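Local structure of formimidoylglutamase (Bacillus subtilis, 3M1R) at residues I29-Q35 against L87-G91; K49-S53 against P166-T170; G183-I187 against V233-T237; P255-A259 against V289-P293. The protein catalyses the hydrolysis of N-formimidoyl-L-glutamate to L-glutamate and formamide, a step of histidine degradation that depends on two manganese ions per subunit. All blocks are in the same frame, centred on the assembly; numbering follows the deposited sequence.

Contact 1. Residues I29-Q35 against L87-G91; sequences IATWDGQ and LYDLG
Residues Ile29-Thr31 run parallel to Leu87-Asp89 as neighbouring strands, the two short axes 37° apart in direction. Ala30 N bonds Leu87 O (3.1 Å), Asp89 N bonds Ala30 O (2.9 Å) and, just beyond the strand, Trp32 N bonds Asp89 O (2.9 Å). On the face that carries Ile29, Leu87 and Asp89, the first two lie side by side, Ile29 CG1 4.1 Å from Leu87 CD2. With CG anti to the backbone N (chi1 -173°), the Trp32 side chain crosses Tyr88 at about a right angle and turns its edge to the Tyr88 face, planes 66° apart, with Trp32 CD1 3.5 Å from Tyr88 CG. One indole face receives Leu90 CD2 in a CH-pi contact, 3.7 Å from the centroid of the five-membered ring. Trp32 NE1 gives its hydrogen to Gln35 O (2.7 Å), close to the ring plane, fixing the indole's rotation. With an alanine in place of Tyr88, the Trp32 edge would probably border a gap. Asp89 forms a salt bridge with Arg65. Strand 29-31 is outermost in the sheet within this chain: strand 39-45 lies beyond residues 87-91, helix 60-69 covers Ile29, and Leu10 of a neighbouring subunit packs on Trp32.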
loop_
_atom_site.group_PDB
_atom_site.type_symbol
_atom_site.label_atom_id
_atom_site.label_comp_id
_atom_site.label_asym_id
_atom_site.label_seq_id
_atom_site.Cartn_x
_atom_site.Cartn_y
_atom_site.Cartn_z
ATOM N N ILE D 29 14.230 -25.593 -15.109
ATOM C CA ILE D 29 13.095 -26.202 -14.436
ATOM C C ILE D 29 12.080 -26.634 -15.477
ATOM O O ILE D 29 11.635 -25.826 -16.288
ATOM C CB ILE D 29 12.428 -25.212 -13.457
ATOM C CG1 ILE D 29 13.334 -24.942 -12.255
ATOM C CG2 ILE D 29 11.062 -25.716 -13.008
ATOM C CD1 ILE D 29 12.726 -23.947 -11.247
ATOM N N ALA D 30 11.731 -27.913 -15.462
ATOM C CA ALA D 30 10.731 -28.432 -16.380
ATOM C C ALA D 30 9.526 -28.988 -15.627
ATOM O O ALA D 30 9.664 -29.623 -14.583
ATOM C CB ALA D 30 11.329 -29.504 -17.248
ATOM N N THR D 31 8.341 -28.743 -16.163
ATOM C CA THR D 31 7.166 -29.414 -15.670
ATOM C C THR D 31 7.442 -30.915 -15.701
ATOM O O THR D 31 8.017 -31.429 -16.645
ATOM C CB THR D 31 5.953 -29.089 -16.533
ATOM O OG1 THR D 31 5.807 -27.669 -16.614
ATOM C CG2 THR D 31 4.700 -29.679 -15.921
ATOM N N TRP D 32 7.054 -31.615 -14.650
ATOM C CA TRP D 32 7.307 -33.036 -14.576
ATOM C C TRP D 32 6.251 -33.747 -15.371
ATOM O O TRP D 32 5.067 -33.536 -15.147
ATOM C CB TRP D 32 7.225 -33.517 -13.134
ATOM C CG TRP D 32 7.627 -34.937 -12.956
ATOM C CD1 TRP D 32 8.761 -35.526 -13.428
ATOM C CD2 TRP D 32 6.922 -35.948 -12.223
ATOM N NE1 TRP D 32 8.800 -36.845 -13.049
ATOM C CE2 TRP D 32 7.685 -37.128 -12.303
ATOM C CE3 TRP D 32 5.726 -35.969 -11.504
ATOM C CZ2 TRP D 32 7.288 -38.318 -11.699
ATOM C CZ3 TRP D 32 5.334 -37.151 -10.906
ATOM C CH2 TRP D 32 6.110 -38.308 -11.009
ATOM N N ASP D 33 6.680 -34.552 -16.329
ATOM C CA ASP D 33 5.834 -35.613 -16.841
ATOM C C ASP D 33 6.294 -36.834 -16.047
ATOM O O ASP D 33 7.227 -36.726 -15.259
ATOM C CB ASP D 33 6.038 -35.795 -18.338
ATOM C CG ASP D 33 4.735 -35.976 -19.079
ATOM O OD1 ASP D 33 4.220 -34.978 -19.623
ATOM O OD2 ASP D 33 4.226 -37.115 -19.116
ATOM N N GLY D 34 5.665 -37.985 -16.231
ATOM C CA GLY D 34 5.917 -39.113 -15.346
ATOM C C GLY D 34 7.351 -39.591 -15.150
ATOM O O GLY D 34 7.609 -40.428 -14.282
ATOM N N GLN D 35 8.285 -39.061 -15.937
ATOM C CA GLN D 35 9.645 -39.615 -16.016
ATOM C C GLN D 35 10.378 -39.780 -14.678
ATOM O O GLN D 35 9.991 -39.197 -13.666
ATOM C CB GLN D 35 10.503 -38.830 -17.017
ATOM C CG GLN D 35 10.640 -37.357 -16.719
ATOM C CD GLN D 35 9.774 -36.488 -17.615
ATOM O OE1 GLN D 35 8.566 -36.405 -17.435
ATOM N NE2 GLN D 35 10.397 -35.825 -18.578
ATOM N N LEU D 87 15.796 -29.655 -13.323
ATOM C CA LEU D 87 15.101 -29.817 -12.055
ATOM C C LEU D 87 13.620 -29.925 -12.346
ATOM O O LEU D 87 13.033 -29.005 -12.894
ATOM C CB LEU D 87 15.369 -28.600 -11.192
ATOM C CG LEU D 87 14.901 -28.586 -9.747
ATOM C CD1 LEU D 87 15.709 -29.574 -8.916
ATOM C CD2 LEU D 87 15.034 -27.169 -9.204
ATOM N N TYR D 88 13.004 -31.042 -11.978
ATOM C CA TYR D 88 11.567 -31.195 -12.208
ATOM C C TYR D 88 10.718 -30.404 -11.217
ATOM O O TYR D 88 11.073 -30.232 -10.056
ATOM C CB TYR D 88 11.133 -32.666 -12.210
ATOM C CG TYR D 88 11.550 -33.424 -13.451
ATOM C CD1 TYR D 88 11.028 -33.101 -14.699
ATOM C CD2 TYR D 88 12.466 -34.463 -13.374
ATOM C CE1 TYR D 88 11.413 -33.789 -15.831
ATOM C CE2 TYR D 88 12.857 -35.160 -14.504
ATOM C CZ TYR D 88 12.330 -34.821 -15.728
ATOM O OH TYR D 88 12.730 -35.518 -16.848
ATOM N N ASP D 89 9.599 -29.906 -11.711
ATOM C CA ASP D 89 8.559 -29.364 -10.866
ATOM C C ASP D 89 7.435 -30.384 -10.928
ATOM O O ASP D 89 6.756 -30.516 -11.948
ATOM C CB ASP D 89 8.085 -28.016 -11.402
ATOM C CG ASP D 89 7.175 -27.290 -10.440
ATOM O OD1 ASP D 89 6.558 -27.950 -9.572
ATOM O OD2 ASP D 89 7.088 -26.044 -10.557
ATOM N N LEU D 90 7.252 -31.113 -9.840
ATOM C CA LEU D 90 6.296 -32.215 -9.823
ATOM C C LEU D 90 4.847 -31.735 -9.882
ATOM O O LEU D 90 3.950 -32.485 -10.296
ATOM C CB LEU D 90 6.521 -33.090 -8.590
ATOM C CG LEU D 90 7.956 -33.571 -8.390
ATOM C CD1 LEU D 90 7.972 -34.688 -7.357
ATOM C CD2 LEU D 90 8.547 -34.036 -9.709
ATOM N N GLY D 91 4.626 -30.483 -9.480
ATOM C CA GLY D 91 3.290 -29.932 -9.387
ATOM C C GLY D 91 2.964 -29.506 -7.967
ATOM O O GLY D 91 3.858 -29.336 -7.136
#

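Contact 2. Residues K49-S53 against P166-T170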
loop_
_atom_site.group_PDB
_atom_site.type_symbol
_atom_site.label_atom_id
_atom_site.label_comp_id
_atom_site.label_asym_id
_atom_site.label_seq_id
_atom_site.Cartn_x
_atom_site.Cartn_y
_atom_site.Cartn_z
ATOM N N LYS D 49 -5.042 -22.918 5.442
ATOM C CA LYS D 49 -6.277 -22.747 6.211
ATOM C C LYS D 49 -6.185 -23.363 7.604
ATOM O O LYS D 49 -7.042 -23.120 8.455
ATOM C CB LYS D 49 -7.497 -23.261 5.437
ATOM C CG LYS D 49 -8.129 -22.182 4.566
ATOM C CD LYS D 49 -9.129 -22.749 3.572
ATOM C CE LYS D 49 -9.578 -21.675 2.595
ATOM N NZ LYS D 49 -10.384 -22.217 1.463
ATOM N N SER D 50 -5.132 -24.141 7.834
ATOM C CA SER D 50 -4.875 -24.739 9.147
ATOM C C SER D 50 -4.267 -23.722 10.106
ATOM O O SER D 50 -4.276 -23.911 11.327
ATOM C CB SER D 50 -3.949 -25.948 9.010
ATOM O OG SER D 50 -2.963 -25.696 8.028
ATOM N N SER D 51 -3.760 -22.632 9.538
ATOM C CA SER D 51 -3.161 -21.560 10.326
ATOM C C SER D 51 -4.110 -21.001 11.385
ATOM O O SER D 51 -5.275 -20.696 11.112
ATOM C CB SER D 51 -2.656 -20.424 9.421
ATOM O OG SER D 51 -1.593 -20.850 8.586
ATOM N N ILE D 52 -3.587 -20.895 12.600
ATOM C CA ILE D 52 -4.228 -20.156 13.673
ATOM C C ILE D 52 -4.533 -18.746 13.154
ATOM O O ILE D 52 -5.695 -18.346 13.053
ATOM C CB ILE D 52 -3.300 -20.115 14.918
ATOM C CG1 ILE D 52 -3.107 -21.537 15.467
ATOM C CG2 ILE D 52 -3.857 -19.178 15.973
ATOM C CD1 ILE D 52 -1.854 -21.750 16.316
ATOM N N SER D 53 -3.477 -18.018 12.796
ATOM C CA SER D 53 -3.595 -16.704 12.167
ATOM C C SER D 53 -4.347 -16.798 10.848
ATOM O O SER D 53 -4.488 -17.881 10.275
ATOM C CB SER D 53 -2.202 -16.122 11.871
ATOM O OG SER D 53 -1.424 -15.949 13.044
ATOM N N PRO D 166 -5.624 -29.919 13.885
ATOM C CA PRO D 166 -4.271 -29.940 13.304
ATOM C C PRO D 166 -3.850 -28.521 12.924
ATOM O O PRO D 166 -3.656 -28.216 11.741
ATOM C CB PRO D 166 -4.428 -30.813 12.049
ATOM C CG PRO D 166 -5.675 -31.609 12.280
ATOM C CD PRO D 166 -6.578 -30.719 13.096
ATOM N N THR D 167 -3.731 -27.658 13.931
ATOM C CA THR D 167 -3.422 -26.262 13.682
ATOM C C THR D 167 -1.957 -26.061 13.372
ATOM O O THR D 167 -1.133 -26.988 13.451
ATOM C CB THR D 167 -3.859 -25.293 14.830
ATOM O OG1 THR D 167 -3.342 -25.733 16.092
ATOM C CG2 THR D 167 -5.366 -25.193 14.913
ATOM N N ASN D 168 -1.674 -24.822 12.997
ATOM C CA ASN D 168 -0.360 -24.354 12.624
ATOM C C ASN D 168 0.733 -24.882 13.532
ATOM O O ASN D 168 1.777 -25.339 13.069
ATOM C CB ASN D 168 -0.355 -22.820 12.671
ATOM C CG ASN D 168 0.304 -22.225 11.476
ATOM O OD1 ASN D 168 0.397 -22.878 10.439
ATOM N ND2 ASN D 168 0.773 -20.986 11.594
ATOM N N GLY D 169 0.481 -24.802 14.832
ATOM C CA GLY D 169 1.508 -25.044 15.822
ATOM C C GLY D 169 1.614 -26.458 16.350
ATOM O O GLY D 169 2.340 -26.693 17.319
ATOM N N THR D 170 0.924 -27.408 15.725
ATOM C CA THR D 170 0.859 -28.753 16.308
ATOM C C THR D 170 1.749 -29.835 15.671
ATOM O O THR D 170 1.804 -30.950 16.192
ATOM C CB THR D 170 -0.583 -29.300 16.317
ATOM O OG1 THR D 170 -0.994 -29.589 14.974
ATOM C CG2 THR D 170 -1.539 -28.291 16.935
HETATM O O HOH W 1 -0.079 -18.399 12.855
#
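Ser50 O is approached by two consecutive residues of the opposite loop: Asn168 N makes a weak hydrogen bond to it (3.2 Å, N-H...O angle 130°), and Thr167 CA adds a CA-H...O contact at 3.4 Å. Residues 167-170 form a type I beta turn, closed by Thr170 N to Thr167 O (3.1 Å), and this turn presents Asn168 to residues 50-52. The Asn168 side chain lies alongside Ser51, where Asn168 OD1 comes to 3.4 Å from Ser51 OG; the hydroxyls of Ser50 and Ser51 both find their main partner in Asp129. Through the nitrogen of the same amide, Asn168 ND2 donates weakly to a water (3.0 Å) that is also bonded to Ser53 OG. Ile52 supplies the apolar part: CG1, anti to the carbonyl carbon (chi1 -65°), reaches Thr167 CB at 3.9 Å, and CD1 continues over Asn168 CB to Gly169 N. Thr167 also packs on Val97 of a neighbouring subunit. Asn168 OD1 accepts weakly from the backbone N of Asn130, a metal ligand, so the contact belongs to the second shell of the metal site. One weak backbone bond, a water bridge and the aliphatic packing of Ile52 join the loops, with no strong direct bond between them.

Contact 3. Residues G183-I187 against V233-T237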
loop_
_atom_site.group_PDB
_atom_site.type_symbol
_atom_site.label_atom_id
_atom_site.label_comp_id
_atom_site.label_asym_id
_atom_site.label_seq_id
_atom_site.Cartn_x
_atom_site.Cartn_y
_atom_site.Cartn_z
ATOM N N GLY D 183 12.203 -37.624 19.959
ATOM C CA GLY D 183 12.542 -36.308 20.472
ATOM C C GLY D 183 14.017 -35.952 20.393
ATOM O O GLY D 183 14.375 -34.822 20.037
ATOM N N GLN D 184 14.883 -36.909 20.712
ATOM C CA GLN D 184 16.314 -36.623 20.717
ATOM C C GLN D 184 16.920 -36.575 19.316
ATOM O O GLN D 184 18.097 -36.267 19.162
ATOM C CB GLN D 184 17.075 -37.606 21.595
ATOM C CG GLN D 184 17.257 -38.974 20.977
ATOM C CD GLN D 184 16.201 -39.953 21.421
ATOM O OE1 GLN D 184 15.082 -39.563 21.767
ATOM N NE2 GLN D 184 16.549 -41.237 21.426
ATOM N N HIS D 185 16.118 -36.881 18.300
ATOM C CA HIS D 185 16.567 -36.776 16.910
ATOM C C HIS D 185 16.068 -35.495 16.274
ATOM O O HIS D 185 16.183 -35.318 15.065
ATOM C CB HIS D 185 16.055 -37.947 16.086
ATOM C CG HIS D 185 16.424 -39.277 16.650
ATOM N ND1 HIS D 185 15.674 -40.412 16.428
ATOM C CD2 HIS D 185 17.461 -39.653 17.436
ATOM C CE1 HIS D 185 16.239 -41.432 17.051
ATOM N NE2 HIS D 185 17.322 -40.999 17.670
ATOM N N LEU D 186 15.505 -34.621 17.099
ATOM C CA LEU D 186 14.941 -33.352 16.660
ATOM C C LEU D 186 15.884 -32.278 17.148
ATOM O O LEU D 186 16.137 -32.181 18.349
ATOM C CB LEU D 186 13.570 -33.136 17.310
ATOM C CG LEU D 186 12.468 -32.352 16.578
ATOM C CD1 LEU D 186 11.542 -31.676 17.568
ATOM C CD2 LEU D 186 13.034 -31.339 15.619
ATOM N N ILE D 187 16.423 -31.492 16.221
ATOM C CA ILE D 187 17.236 -30.335 16.579
ATOM C C ILE D 187 16.495 -29.035 16.223
ATOM O O ILE D 187 16.292 -28.719 15.042
ATOM C CB ILE D 187 18.598 -30.382 15.868
ATOM C CG1 ILE D 187 19.363 -31.623 16.298
ATOM C CG2 ILE D 187 19.422 -29.171 16.194
ATOM C CD1 ILE D 187 20.485 -31.929 15.384
ATOM N N VAL D 233 23.561 -36.621 16.484
ATOM C CA VAL D 233 22.256 -37.033 15.999
ATOM C C VAL D 233 22.338 -37.948 14.775
ATOM O O VAL D 233 21.584 -38.924 14.669
ATOM C CB VAL D 233 21.380 -35.805 15.702
ATOM C CG1 VAL D 233 20.110 -36.220 14.981
ATOM C CG2 VAL D 233 21.049 -35.079 17.010
ATOM N N GLN D 234 23.251 -37.620 13.859
ATOM C CA GLN D 234 23.518 -38.437 12.672
ATOM C C GLN D 234 23.874 -39.871 13.036
ATOM O O GLN D 234 23.607 -40.800 12.267
ATOM C CB GLN D 234 24.668 -37.845 11.850
ATOM C CG GLN D 234 24.377 -36.497 11.218
ATOM C CD GLN D 234 24.763 -36.442 9.748
ATOM O OE1 GLN D 234 25.667 -35.704 9.364
ATOM N NE2 GLN D 234 24.075 -37.228 8.917
ATOM N N ASP D 235 24.492 -40.035 14.205
ATOM C CA ASP D 235 24.974 -41.334 14.662
ATOM C C ASP D 235 23.822 -42.218 15.117
ATOM O O ASP D 235 23.976 -43.434 15.245
ATOM C CB ASP D 235 25.977 -41.163 15.809
ATOM C CG ASP D 235 27.391 -40.849 15.324
ATOM O OD1 ASP D 235 27.628 -40.854 14.094
ATOM O OD2 ASP D 235 28.271 -40.602 16.179
ATOM N N LYS D 236 22.670 -41.606 15.372
ATOM C CA LYS D 236 21.508 -42.351 15.846
ATOM C C LYS D 236 20.445 -42.473 14.763
ATOM O O LYS D 236 19.359 -42.991 15.021
ATOM C CB LYS D 236 20.876 -41.661 17.060
ATOM C CG LYS D 236 21.812 -41.367 18.208
ATOM C CD LYS D 236 21.061 -40.626 19.305
ATOM C CE LYS D 236 21.991 -40.102 20.384
ATOM N NZ LYS D 236 21.266 -39.234 21.365
ATOM N N THR D 237 20.741 -41.984 13.561
ATOM C CA THR D 237 19.730 -41.903 12.506
ATOM C C THR D 237 20.275 -42.235 11.116
ATOM O O THR D 237 21.489 -42.206 10.871
ATOM C CB THR D 237 19.060 -40.517 12.472
ATOM O OG1 THR D 237 20.056 -39.511 12.254
ATOM C CG2 THR D 237 18.364 -40.229 13.785
#
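The side chains of Thr237 and His185 run antiparallel past one another, and the threonine methyl settles over one face of the imidazole: CG2 stands 3.7 Å from the ring centroid, only 15° off the ring normal, a CH-pi contact. Its nearest ring atom is His185 CG, at 3.6 Å. Lys236 crosses the same ring obliquely, with CB 3.7 Å from His185 NE2. Beyond it the extended lysine chain runs on to Gln184, which it meets at about a right angle, Lys236 NZ lying 4.0 Å from Gln184 CG. The third pair is aliphatic. Val233 points toward the strand and passes Ile187 in the opposite sense, its CG2 branch 3.6 Å from Ile187 CD1, while its CG1 branch faces the backbone of His185.

Thr237 places its methyl by using its hydroxyl: OG1 sits between the backbone N and the carbonyl carbon (chi1 59°) and donates to Val233 O at 2.9 Å. Lys236 N reaches that same oxygen at 3.0 Å from the opposite face of its carbonyl plane, so two bonds grip it where helix 222-234 runs into the turn 234-237. A serine in place of His185 would probably leave the Thr237 methyl and Lys236 CB facing a gap where the imidazole now lies.

Val233 and Thr237 also rest on Ala148 of strand 147-152, so the end of the helix and the turn after it sit against the start of two adjacent strands: a helix end packed on the parallel sheet of the arginase-type alpha/beta fold, touched by no other subunit. No hydrogen bond joins the two segments; the join rests on shape and apolar contact, and the lysine charge nearby probably disfavours protonation of His185.

Contact 4. Residues P255-A259 against V289-P293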
loop_
_atom_site.group_PDB
_atom_site.type_symbol
_atom_site.label_atom_id
_atom_site.label_comp_id
_atom_site.label_asym_id
_atom_site.label_seq_id
_atom_site.Cartn_x
_atom_site.Cartn_y
_atom_site.Cartn_z
ATOM N N PRO D 255 9.824 -9.853 6.500
ATOM C CA PRO D 255 8.609 -9.159 6.962
ATOM C C PRO D 255 7.353 -9.906 6.550
ATOM O O PRO D 255 6.287 -9.590 7.021
ATOM C CB PRO D 255 8.671 -7.804 6.224
ATOM C CG PRO D 255 9.460 -8.087 4.986
ATOM C CD PRO D 255 10.551 -9.063 5.484
ATOM N N GLY D 256 7.481 -10.886 5.662
ATOM C CA GLY D 256 6.320 -11.597 5.164
ATOM C C GLY D 256 5.952 -12.883 5.877
ATOM O O GLY D 256 5.263 -13.711 5.291
ATOM N N CYS D 257 6.418 -13.085 7.110
ATOM C CA CYS D 257 5.971 -14.247 7.889
ATOM C C CYS D 257 4.831 -13.836 8.820
ATOM O O CYS D 257 4.866 -12.749 9.400
ATOM C CB CYS D 257 7.112 -14.831 8.724
ATOM S SG CYS D 257 8.550 -15.382 7.753
ATOM N N PRO D 258 3.826 -14.709 8.989
ATOM C CA PRO D 258 2.765 -14.313 9.919
ATOM C C PRO D 258 3.308 -13.882 11.278
ATOM O O PRO D 258 3.047 -12.751 11.689
ATOM C CB PRO D 258 1.887 -15.572 10.002
ATOM C CG PRO D 258 2.102 -16.237 8.613
ATOM C CD PRO D 258 3.570 -16.030 8.380
ATOM N N ALA D 259 4.080 -14.728 11.950
ATOM C CA ALA D 259 4.573 -14.365 13.277
ATOM C C ALA D 259 5.927 -13.657 13.218
ATOM O O ALA D 259 6.957 -14.294 13.339
ATOM C CB ALA D 259 4.641 -15.599 14.191
ATOM N N VAL D 289 8.457 -23.351 5.109
ATOM C CA VAL D 289 7.118 -22.995 5.531
ATOM C C VAL D 289 7.045 -21.573 6.059
ATOM O O VAL D 289 8.067 -20.932 6.330
ATOM C CB VAL D 289 6.569 -23.972 6.614
ATOM C CG1 VAL D 289 6.378 -25.356 6.038
ATOM C CG2 VAL D 289 7.495 -24.010 7.834
ATOM N N GLU D 290 5.808 -21.098 6.155
ATOM C CA GLU D 290 5.444 -19.865 6.834
ATOM C C GLU D 290 5.803 -18.591 6.077
ATOM O O GLU D 290 5.837 -17.508 6.649
ATOM C CB GLU D 290 5.945 -19.867 8.287
ATOM C CG GLU D 290 5.227 -20.915 9.156
ATOM C CD GLU D 290 3.717 -20.609 9.404
ATOM O OE1 GLU D 290 2.863 -21.504 9.209
ATOM O OE2 GLU D 290 3.377 -19.481 9.819
ATOM N N VAL D 291 6.022 -18.712 4.775
ATOM C CA VAL D 291 6.082 -17.520 3.938
ATOM C C VAL D 291 4.672 -17.045 3.580
ATOM O O VAL D 291 3.860 -17.819 3.078
ATOM C CB VAL D 291 6.890 -17.783 2.666
ATOM C CG1 VAL D 291 6.847 -16.574 1.729
ATOM C CG2 VAL D 291 8.320 -18.139 3.040
ATOM N N ASP D 292 4.376 -15.771 3.821
ATOM C CA ASP D 292 3.062 -15.245 3.459
ATOM C C ASP D 292 3.196 -14.032 2.524
ATOM O O ASP D 292 3.405 -12.903 2.956
ATOM C CB ASP D 292 2.244 -14.918 4.716
ATOM C CG ASP D 292 0.778 -14.542 4.404
ATOM O OD1 ASP D 292 0.457 -14.259 3.227
ATOM O OD2 ASP D 292 -0.046 -14.525 5.353
ATOM N N PRO D 293 3.071 -14.274 1.228
ATOM C CA PRO D 293 3.200 -13.215 0.230
ATOM C C PRO D 293 2.254 -12.035 0.468
ATOM O O PRO D 293 2.629 -10.925 0.095
ATOM C CB PRO D 293 2.796 -13.916 -1.070
ATOM C CG PRO D 293 2.966 -15.365 -0.800
ATOM C CD PRO D 293 2.706 -15.571 0.632
HETATM O O HOH W 2 4.738 -17.336 11.296
#
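Two loops that follow neighbouring strands of the arginase-type parallel sheet, 239-245 and 283-289, meet here in the second shell of the two-metal site, which holds calcium in this crystal. Asp292 N donates to Gly256 O at 2.7 Å, nearly along the C=O axis. With no side chain on Gly256, the aspartate backbone can come close, and Asp292 CB lies 3.3 Å from that same Gly256 oxygen. The other carbonyl of the crossing is Glu290 O. It receives a CA-H...O contact from Cys257 CA at 3.5 Å and has Pro258 CD at 3.2 Å, so the CD methylene of the proline rests against it.

Glu290 then folds back: bent at chi2 (-68°), its chain crosses Pro258 at about a right angle and brings OE2 to 3.7 Å from Pro258 CG. That oxygen accepts from a water at 2.9 Å, which in turn accepts from Ala259 N at 2.8 Å; the water thus ties the end of residues 255-259 to the carboxylate. Glu290 OE1 accepts from the backbone N of Asn130, a metal ligand, which links this loop to the metal site, while Asp292 bonds Thr294 through OD1 and the backbone N of Gly56 through OD2.

Arg298 of a neighbouring subunit hydrogen-bonds the carbonyls of Pro255, Cys257 and Pro258. Helix 300-318 packs on Pro255, Cys257 and Val291, helix 60-69 covers Val291 and Pro293, and strand 239-245 lies against Val289 and Glu290.

Overall arrangement
Contacts 2 and 4 both border the metal centre, in its second shell. They touch where Asn168 OD1 lies 3.1 Å from Glu290 OE1, and Asn168 ND2 bonds that same Glu290 oxygen weakly. Gly169 lies about 6 Å, and the Glu290 side chain about 5 Å, from a bound calcium ion. Contacts 1 and 3 lie toward opposite ends of the same parallel sheet, their centres 32 Å apart: contact 1 includes the outermost strand 29-31, contact 3 the start of strand 186-191, next to the other outermost strand. Nearest atoms of contact 1 and contact 4 are about 14 Å apart, those of contact 2 and contact 3 about 10 Å.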